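FMN Adenylyltransferase (Candida glabrata, PDB 3FWK) probably catalyses the transfer of an adenylyl group from ATP to FMN, the last step of FAD biosynthesis. Local coordinates at residues Cys217-Tyr220 with Ser226-Asn229; Leu250-Glu255 with Tyr293-Lys298. All coordinates share one frame; numbering follows the deposited sequence. Where two conformers were deposited one is given.

Interaction 1: Cys217-Tyr220 with Ser226-Asn229; sequences CELY and SLGN
Leu227 plugs into a buried apolar pocket formed by Cys217, Leu219 and Tyr220, a short-range contact within the long loop region that follows helix 202-212 in this Rossmann-like alpha/beta fold. Just five residues separate the two segments, so the contact packs one part of the loop on another, with no hydrogen bond between them. On the 217-220 side a backbone bond from Tyr220 N to Cys217 O closes a turn, and the sulfur, the leucine and the ring all meet the same isobutyl group.

The two methyl groups of Leu227 divide the work. CD2 turns to Leu219, lying 3.8 Å from Leu219 CB and 3.9 Å from Leu219 CD1. CD1 goes the other way and meets both Cys217 and the phenol end of Tyr220; Cys217 SG, placed anti to its own backbone nitrogen (chi1 -178°), lies 3.8 Å from Leu227 CD1. Behind the pocket, helix 119-131 covers Cys217 through Thr120, Leu121 and Phe124, while Trp206 meets the Tyr220 ring edge-to-face.

The phenol oxygen has a second role. It accepts a hydrogen bond from the backbone nitrogen of Lys69, at the start of helix 69-86, in a Gly-Gly-Lys-Asp sequence consistent with the PP-loop of the phosphoadenosine phosphosulfate reductase family. Hydrophobic cover and polar tether thus converge on one tyrosine. Across its far end Leu227 lies obliquely, with CD1 3.6 Å from Tyr220 CZ and 3.5 Å from Tyr220 OH.

Interaction 2: Leu250-Glu255 with Tyr293-Lys298; sequences LNFEWE and YLVDDK
One face of the Tyr293 ring is covered by methyl CD1 of Leu250, 4.2 Å from the ring centroid and 19° off the normal, a CH-pi contact displaced toward the rim. With Leu250 CG anti to the backbone N (chi1 177°), the branch carries CD1 over the ring; the two side chains cross at about a right angle, and Leu250 CB lies 3.7 Å from Tyr293 CE2. The Phe252 ring is covered on one face by CB of its neighbour Asn251, over the centre, and has the carboxylate carbon of Glu255 in plane at its edge. Val295 CG1 approaches this ring obliquely, 3.7 Å from Phe252 CZ.

Phe252 occupies the N-cap position of helix 253-257, so the contact joins the start of that short helix to the loop following helix 275-282. The same ring reaches inward to Ser207 and Leu210 of helix 202-212 and to Ile31 of helix 31-50.

Polar linkage between the segments runs through one water, which donates to Tyr293 O at 2.7 Å and accepts a weak bond from Asn251 ND2 at 3.2 Å. Farther along, Asp296 forms an Asx turn, its OD1 accepting from Lys298 N at 2.9 Å. The ammonium group of Lys298 meets that oxygen from the opposite face of the carboxylate, closing a salt bridge of 2.8 Å between Lys298 NZ and Asp296 OD1.

Interactions 1 and 2 follow one another along the chain, with centres about 16 Å apart and nearest atoms about 7 Å apart, so they do not touch. Trp206 of helix 202-212, which also meets Tyr220, donates from NE1 to Leu294 O in 293-298, so one helix side chain serves both contacts. A backbone hydrogen bond between Tyr220 and Gly291 ties interaction 1 to the chain just ahead of Tyr293. Interaction 1 is the more buried and, through Lys69, borders the probable nucleotide-binding loop, whereas interaction 2 lies at the surface. The glucose pocket of Lys53, Trp54, Lys162 and Tyr192 draws on residues of neither contact.

Interaction 1: Cys217-Tyr220 with Ser226-Asn229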
ATOM      1  N   CYS A 217       4.314  -5.510   4.738  1.00 11.94           N
ATOM      2  CA  CYS A 217       5.545  -5.094   5.406  1.00 11.93           C
ATOM      3  C   CYS A 217       5.461  -5.388   6.892  1.00 10.68           C
ATOM      4  O   CYS A 217       4.573  -4.854   7.578  1.00 11.92           O
ATOM      5  CB  CYS A 217       5.799  -3.636   5.172  1.00 11.93           C
ATOM      6  SG  CYS A 217       7.373  -3.084   5.941  1.00 12.24           S
ATOM      7  N   GLU A 218       6.358  -6.224   7.421  1.00 10.75           N
ATOM      8  CA  GLU A 218       6.136  -6.729   8.759  0.50 11.31           C
ATOM      9  C   GLU A 218       6.449  -5.722   9.854  1.00 10.68           C
ATOM     10  O   GLU A 218       6.167  -5.971  11.024  1.00 11.44           O
ATOM     11  CB  GLU A 218       6.810  -8.112   8.972  0.50 12.41           C
ATOM     12  CG  GLU A 218       5.981  -9.280   8.413  0.50 11.64           C
ATOM     13  CD  GLU A 218       4.690  -9.501   9.202  0.50 13.53           C
ATOM     14  OE1 GLU A 218       3.622  -9.340   8.614  0.50 17.37           O
ATOM     15  OE2 GLU A 218       4.749  -9.794  10.415  0.50 14.61           O
ATOM     16  N   LEU A 219       6.948  -4.527   9.503  1.00 10.65           N
ATOM     17  CA  LEU A 219       7.020  -3.466  10.510  1.00 11.25           C
ATOM     18  C   LEU A 219       5.665  -3.169  11.168  1.00 10.10           C
ATOM     19  O   LEU A 219       5.618  -2.832  12.347  1.00 10.33           O
ATOM     20  CB  LEU A 219       7.617  -2.180   9.916  1.00 11.71           C
ATOM     21  CG  LEU A 219       9.101  -2.312   9.550  1.00 12.54           C
ATOM     22  CD1 LEU A 219       9.546  -1.055   8.796  1.00 14.47           C
ATOM     23  CD2 LEU A 219       9.991  -2.596  10.788  1.00 15.06           C
ATOM     24  N   TYR A 220       4.564  -3.255  10.413  1.00 10.22           N
ATOM     25  CA  TYR A 220       3.255  -2.958  11.022  1.00 10.43           C
ATOM     26  C   TYR A 220       2.967  -3.889  12.179  1.00 10.60           C
ATOM     27  O   TYR A 220       2.351  -3.483  13.178  1.00 10.81           O
ATOM     28  CB  TYR A 220       2.149  -3.042   9.961  1.00 11.45           C
ATOM     29  CG  TYR A 220       2.319  -2.054   8.839  1.00 10.72           C
ATOM     30  CD1 TYR A 220       2.408  -0.679   9.089  1.00 10.59           C
ATOM     31  CD2 TYR A 220       2.425  -2.506   7.510  1.00 11.70           C
ATOM     32  CE1 TYR A 220       2.581   0.224   8.024  1.00 11.63           C
ATOM     33  CE2 TYR A 220       2.572  -1.604   6.452  1.00 11.90           C
ATOM     34  CZ  TYR A 220       2.653  -0.277   6.717  1.00 11.49           C
ATOM     35  OH  TYR A 220       2.834   0.566   5.646  1.00 13.59           O
ATOM     36  N   SER A 226       2.726   4.079  10.421  1.00 12.44           N
ATOM     37  CA  SER A 226       3.100   4.857   9.255  1.00 13.73           C
ATOM     38  C   SER A 226       4.584   4.857   9.096  0.60 14.71           C
ATOM     39  O   SER A 226       5.290   5.321  10.023  0.60 14.24           O
ATOM     40  CB  SER A 226       2.693   6.349   9.440  1.00 16.25           C
ATOM     41  OG  SER A 226       3.088   7.167   8.361  1.00 19.55           O
ATOM     42  N   LEU A 227       5.048   4.397   7.925  1.00 14.12           N
ATOM     43  CA  LEU A 227       6.462   4.148   7.702  1.00 15.18           C
ATOM     44  C   LEU A 227       7.058   5.399   7.075  1.00 15.68           C
ATOM     45  O   LEU A 227       7.037   5.602   5.877  1.00 19.39           O
ATOM     46  CB  LEU A 227       6.651   2.917   6.820  1.00 15.15           C
ATOM     47  CG  LEU A 227       6.009   1.648   7.413  1.00 17.28           C
ATOM     48  CD1 LEU A 227       6.192   0.471   6.448  1.00 19.25           C
ATOM     49  CD2 LEU A 227       6.492   1.303   8.816  1.00 19.73           C
ATOM     50  N   GLY A 228       7.513   6.312   7.911  1.00 14.91           N
ATOM     51  CA  GLY A 228       8.271   7.438   7.445  1.00 14.83           C
ATOM     52  C   GLY A 228       9.732   6.988   7.408  1.00 14.90           C
ATOM     53  O   GLY A 228      10.049   5.797   7.269  1.00 16.15           O
ATOM     54  N   ASN A 229      10.622   7.901   7.662  1.00 14.80           N
ATOM     55  CA  ASN A 229      12.023   7.579   7.557  1.00 13.76           C
ATOM     56  C   ASN A 229      12.576   6.984   8.863  1.00 12.09           C
ATOM     57  O   ASN A 229      11.937   7.031   9.934  1.00 12.65           O
ATOM     58  CB  ASN A 229      12.806   8.794   7.076  1.00 14.22           C
ATOM     59  CG  ASN A 229      12.811   9.902   8.067  1.00 15.36           C
ATOM     60  OD1 ASN A 229      13.196   9.718   9.213  1.00 17.45           O
ATOM     61  ND2 ASN A 229      12.393  11.088   7.627  1.00 19.90           N
TER

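Interaction 2: Leu250-Glu255 with Tyr293-Lys298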
ATOM      1  N   LEU A 250      -9.726  -5.141  19.167  1.00 15.54           N
ATOM      2  CA  LEU A 250      -9.425  -5.402  17.774  1.00 15.37           C
ATOM      3  C   LEU A 250     -10.690  -5.290  16.942  1.00 14.06           C
ATOM      4  O   LEU A 250     -11.673  -5.977  17.214  1.00 15.75           O
ATOM      5  CB  LEU A 250      -8.840  -6.801  17.660  1.00 15.65           C
ATOM      6  CG  LEU A 250      -8.519  -7.309  16.240  1.00 16.35           C
ATOM      7  CD1 LEU A 250      -7.555  -6.402  15.463  1.00 17.78           C
ATOM      8  CD2 LEU A 250      -7.919  -8.709  16.304  1.00 19.89           C
ATOM      9  N   ASN A 251     -10.655  -4.465  15.895  1.00 13.26           N
ATOM     10  CA  ASN A 251     -11.778  -4.296  14.981  1.00 12.45           C
ATOM     11  C   ASN A 251     -11.798  -5.265  13.810  1.00 13.23           C
ATOM     12  O   ASN A 251     -12.774  -5.267  13.049  1.00 14.77           O
ATOM     13  CB  ASN A 251     -11.857  -2.867  14.443  1.00 14.92           C
ATOM     14  CG  ASN A 251     -12.377  -1.912  15.473  1.00 16.36           C
ATOM     15  OD1 ASN A 251     -13.578  -1.949  15.785  1.00 17.76           O
ATOM     16  ND2 ASN A 251     -11.517  -1.046  16.019  1.00 19.04           N
ATOM     17  N   PHE A 252     -10.754  -6.100  13.659  1.00 12.47           N
ATOM     18  CA  PHE A 252     -10.569  -6.895  12.458  1.00 12.66           C
ATOM     19  C   PHE A 252     -10.487  -8.381  12.754  1.00 12.78           C
ATOM     20  O   PHE A 252      -9.880  -9.139  12.000  1.00 13.38           O
ATOM     21  CB  PHE A 252      -9.319  -6.412  11.703  1.00 13.26           C
ATOM     22  CG  PHE A 252      -9.343  -4.928  11.465  1.00 11.64           C
ATOM     23  CD1 PHE A 252     -10.323  -4.383  10.633  1.00 12.29           C
ATOM     24  CD2 PHE A 252      -8.490  -4.057  12.168  1.00 12.01           C
ATOM     25  CE1 PHE A 252     -10.398  -2.996  10.440  1.00 12.71           C
ATOM     26  CE2 PHE A 252      -8.587  -2.670  11.978  1.00 12.33           C
ATOM     27  CZ  PHE A 252      -9.527  -2.154  11.120  1.00 12.55           C
ATOM     28  N   GLU A 253     -11.136  -8.806  13.827  1.00 14.19           N
ATOM     29  CA  GLU A 253     -11.117 -10.208  14.187  1.00 15.99           C
ATOM     30  C   GLU A 253     -11.661 -11.111  13.092  1.00 14.62           C
ATOM     31  O   GLU A 253     -11.063 -12.152  12.779  1.00 15.69           O
ATOM     32  CB  GLU A 253     -11.864 -10.441  15.514  1.00 18.36           C
ATOM     33  CG  GLU A 253     -11.055 -10.043  16.741  0.50 22.78           C
ATOM     34  CD  GLU A 253     -11.856  -9.947  18.046  0.50 23.98           C
ATOM     35  OE1 GLU A 253     -13.101 -10.104  18.026  0.50 27.58           O
ATOM     36  OE2 GLU A 253     -11.220  -9.676  19.090  0.50 26.55           O
ATOM     37  N   TRP A 254     -12.787 -10.730  12.497  1.00 14.23           N
ATOM     38  CA  TRP A 254     -13.392 -11.597  11.487  1.00 15.34           C
ATOM     39  C   TRP A 254     -12.472 -11.749  10.292  1.00 13.95           C
ATOM     40  O   TRP A 254     -12.263 -12.851   9.788  1.00 14.87           O
ATOM     41  CB  TRP A 254     -14.777 -11.085  11.072  1.00 16.55           C
ATOM     42  CG  TRP A 254     -15.487 -12.125  10.289  1.00 17.01           C
ATOM     43  CD1 TRP A 254     -16.351 -13.102  10.780  1.00 18.37           C
ATOM     44  CD2 TRP A 254     -15.383 -12.350   8.886  1.00 17.48           C
ATOM     45  NE1 TRP A 254     -16.789 -13.883   9.750  1.00 18.37           N
ATOM     46  CE2 TRP A 254     -16.206 -13.468   8.579  1.00 18.08           C
ATOM     47  CE3 TRP A 254     -14.655 -11.723   7.847  1.00 17.55           C
ATOM     48  CZ2 TRP A 254     -16.312 -13.975   7.290  1.00 18.20           C
ATOM     49  CZ3 TRP A 254     -14.752 -12.218   6.578  1.00 18.68           C
ATOM     50  CH2 TRP A 254     -15.581 -13.342   6.297  1.00 19.13           C
ATOM     51  N   GLU A 255     -11.929 -10.627   9.823  1.00 13.02           N
ATOM     52  CA  GLU A 255     -11.074 -10.632   8.650  1.00 12.82           C
ATOM     53  C   GLU A 255      -9.866 -11.508   8.871  1.00 13.00           C
ATOM     54  O   GLU A 255      -9.458 -12.227   7.945  1.00 14.46           O
ATOM     55  CB  GLU A 255     -10.595  -9.203   8.346  1.00 13.24           C
ATOM     56  CG  GLU A 255     -11.680  -8.252   7.889  1.00 13.76           C
ATOM     57  CD  GLU A 255     -12.333  -7.433   9.023  1.00 13.02           C
ATOM     58  OE1 GLU A 255     -12.565  -7.996  10.108  1.00 13.36           O
ATOM     59  OE2 GLU A 255     -12.581  -6.223   8.797  1.00 13.11           O
ATOM     60  N   TYR A 293      -4.376  -2.175  15.309  1.00 10.72           N
ATOM     61  CA  TYR A 293      -5.145  -1.715  16.469  1.00 11.41           C
ATOM     62  C   TYR A 293      -5.401  -0.210  16.446  1.00 11.65           C
ATOM     63  O   TYR A 293      -6.139   0.274  17.311  1.00 12.94           O
ATOM     64  CB  TYR A 293      -4.486  -2.150  17.769  1.00 12.36           C
ATOM     65  CG  TYR A 293      -4.737  -3.596  18.109  1.00 11.85           C
ATOM     66  CD1 TYR A 293      -4.057  -4.614  17.447  1.00 13.27           C
ATOM     67  CD2 TYR A 293      -5.686  -3.952  19.073  1.00 13.68           C
ATOM     68  CE1 TYR A 293      -4.290  -5.970  17.758  1.00 13.49           C
ATOM     69  CE2 TYR A 293      -5.916  -5.296  19.384  1.00 14.25           C
ATOM     70  CZ  TYR A 293      -5.203  -6.293  18.744  1.00 14.12           C
ATOM     71  OH  TYR A 293      -5.439  -7.623  19.054  1.00 16.60           O
ATOM     72  N   LEU A 294      -4.818   0.513  15.485  1.00 11.33           N
ATOM     73  CA  LEU A 294      -5.146   1.932  15.303  1.00 11.89           C
ATOM     74  C   LEU A 294      -6.127   2.131  14.157  1.00 11.53           C
ATOM     75  O   LEU A 294      -5.849   1.701  13.034  1.00 12.33           O
ATOM     76  CB  LEU A 294      -3.861   2.727  14.982  1.00 12.50           C
ATOM     77  CG  LEU A 294      -4.109   4.246  15.018  1.00 14.14           C
ATOM     78  CD1 LEU A 294      -4.058   4.743  16.470  1.00 19.21           C
ATOM     79  CD2 LEU A 294      -3.108   5.031  14.160  1.00 13.16           C
ATOM     80  N   VAL A 295      -7.250   2.806  14.431  1.00 11.48           N
ATOM     81  CA  VAL A 295      -8.204   3.094  13.374  1.00 13.27           C
ATOM     82  C   VAL A 295      -8.504   4.586  13.262  1.00 13.14           C
ATOM     83  O   VAL A 295      -9.276   4.984  12.391  1.00 17.30           O
ATOM     84  CB  VAL A 295      -9.524   2.291  13.510  1.00 14.56           C
ATOM     85  CG1 VAL A 295      -9.239   0.782  13.298  1.00 16.38           C
ATOM     86  CG2 VAL A 295     -10.165   2.551  14.883  1.00 16.30           C
ATOM     87  N   ASP A 296      -7.862   5.426  14.070  1.00 12.72           N
ATOM     88  CA  ASP A 296      -8.054   6.882  13.960  1.00 14.08           C
ATOM     89  C   ASP A 296      -7.039   7.485  13.005  1.00 12.50           C
ATOM     90  O   ASP A 296      -5.850   7.586  13.314  1.00 13.05           O
ATOM     91  CB  ASP A 296      -7.944   7.486  15.366  1.00 14.52           C
ATOM     92  CG  ASP A 296      -8.225   8.980  15.403  1.00 15.25           C
ATOM     93  OD1 ASP A 296      -8.293   9.642  14.326  1.00 14.94           O
ATOM     94  OD2 ASP A 296      -8.361   9.486  16.540  1.00 18.59           O
ATOM     95  N   ASP A 297      -7.525   7.937  11.837  1.00 13.43           N
ATOM     96  CA  ASP A 297      -6.675   8.516  10.817  1.00 14.33           C
ATOM     97  C   ASP A 297      -5.843   9.661  11.343  1.00 13.75           C
ATOM     98  O   ASP A 297      -4.739   9.866  10.843  1.00 15.62           O
ATOM     99  CB  ASP A 297      -7.481   9.009   9.614  1.00 14.60           C
ATOM    100  CG  ASP A 297      -8.297   7.883   8.966  1.00 14.89           C
ATOM    101  OD1 ASP A 297      -7.932   7.439   7.868  1.00 15.95           O
ATOM    102  OD2 ASP A 297      -9.301   7.413   9.591  1.00 17.37           O
ATOM    103  N   LYS A 298      -6.359  10.404  12.320  1.00 13.10           N
ATOM    104  CA  LYS A 298      -5.630  11.590  12.807  1.00 13.92           C
ATOM    105  C   LYS A 298      -4.359  11.210  13.533  1.00 13.50           C
ATOM    106  O   LYS A 298      -3.489  12.052  13.694  1.00 15.86           O
ATOM    107  CB  LYS A 298      -6.493  12.412  13.758  1.00 14.53           C
ATOM    108  CG  LYS A 298      -7.683  13.065  13.046  1.00 16.32           C
ATOM    109  CD  LYS A 298      -8.563  13.883  13.976  1.00 17.69           C
ATOM    110  CE  LYS A 298      -9.277  13.045  15.015  1.00 17.41           C
ATOM    111  NZ  LYS A 298      -9.994  11.871  14.422  1.00 16.55           N
TER
HETATM  112  O   HOH W   1      -8.639  -0.850  17.516  1.00 18.79           O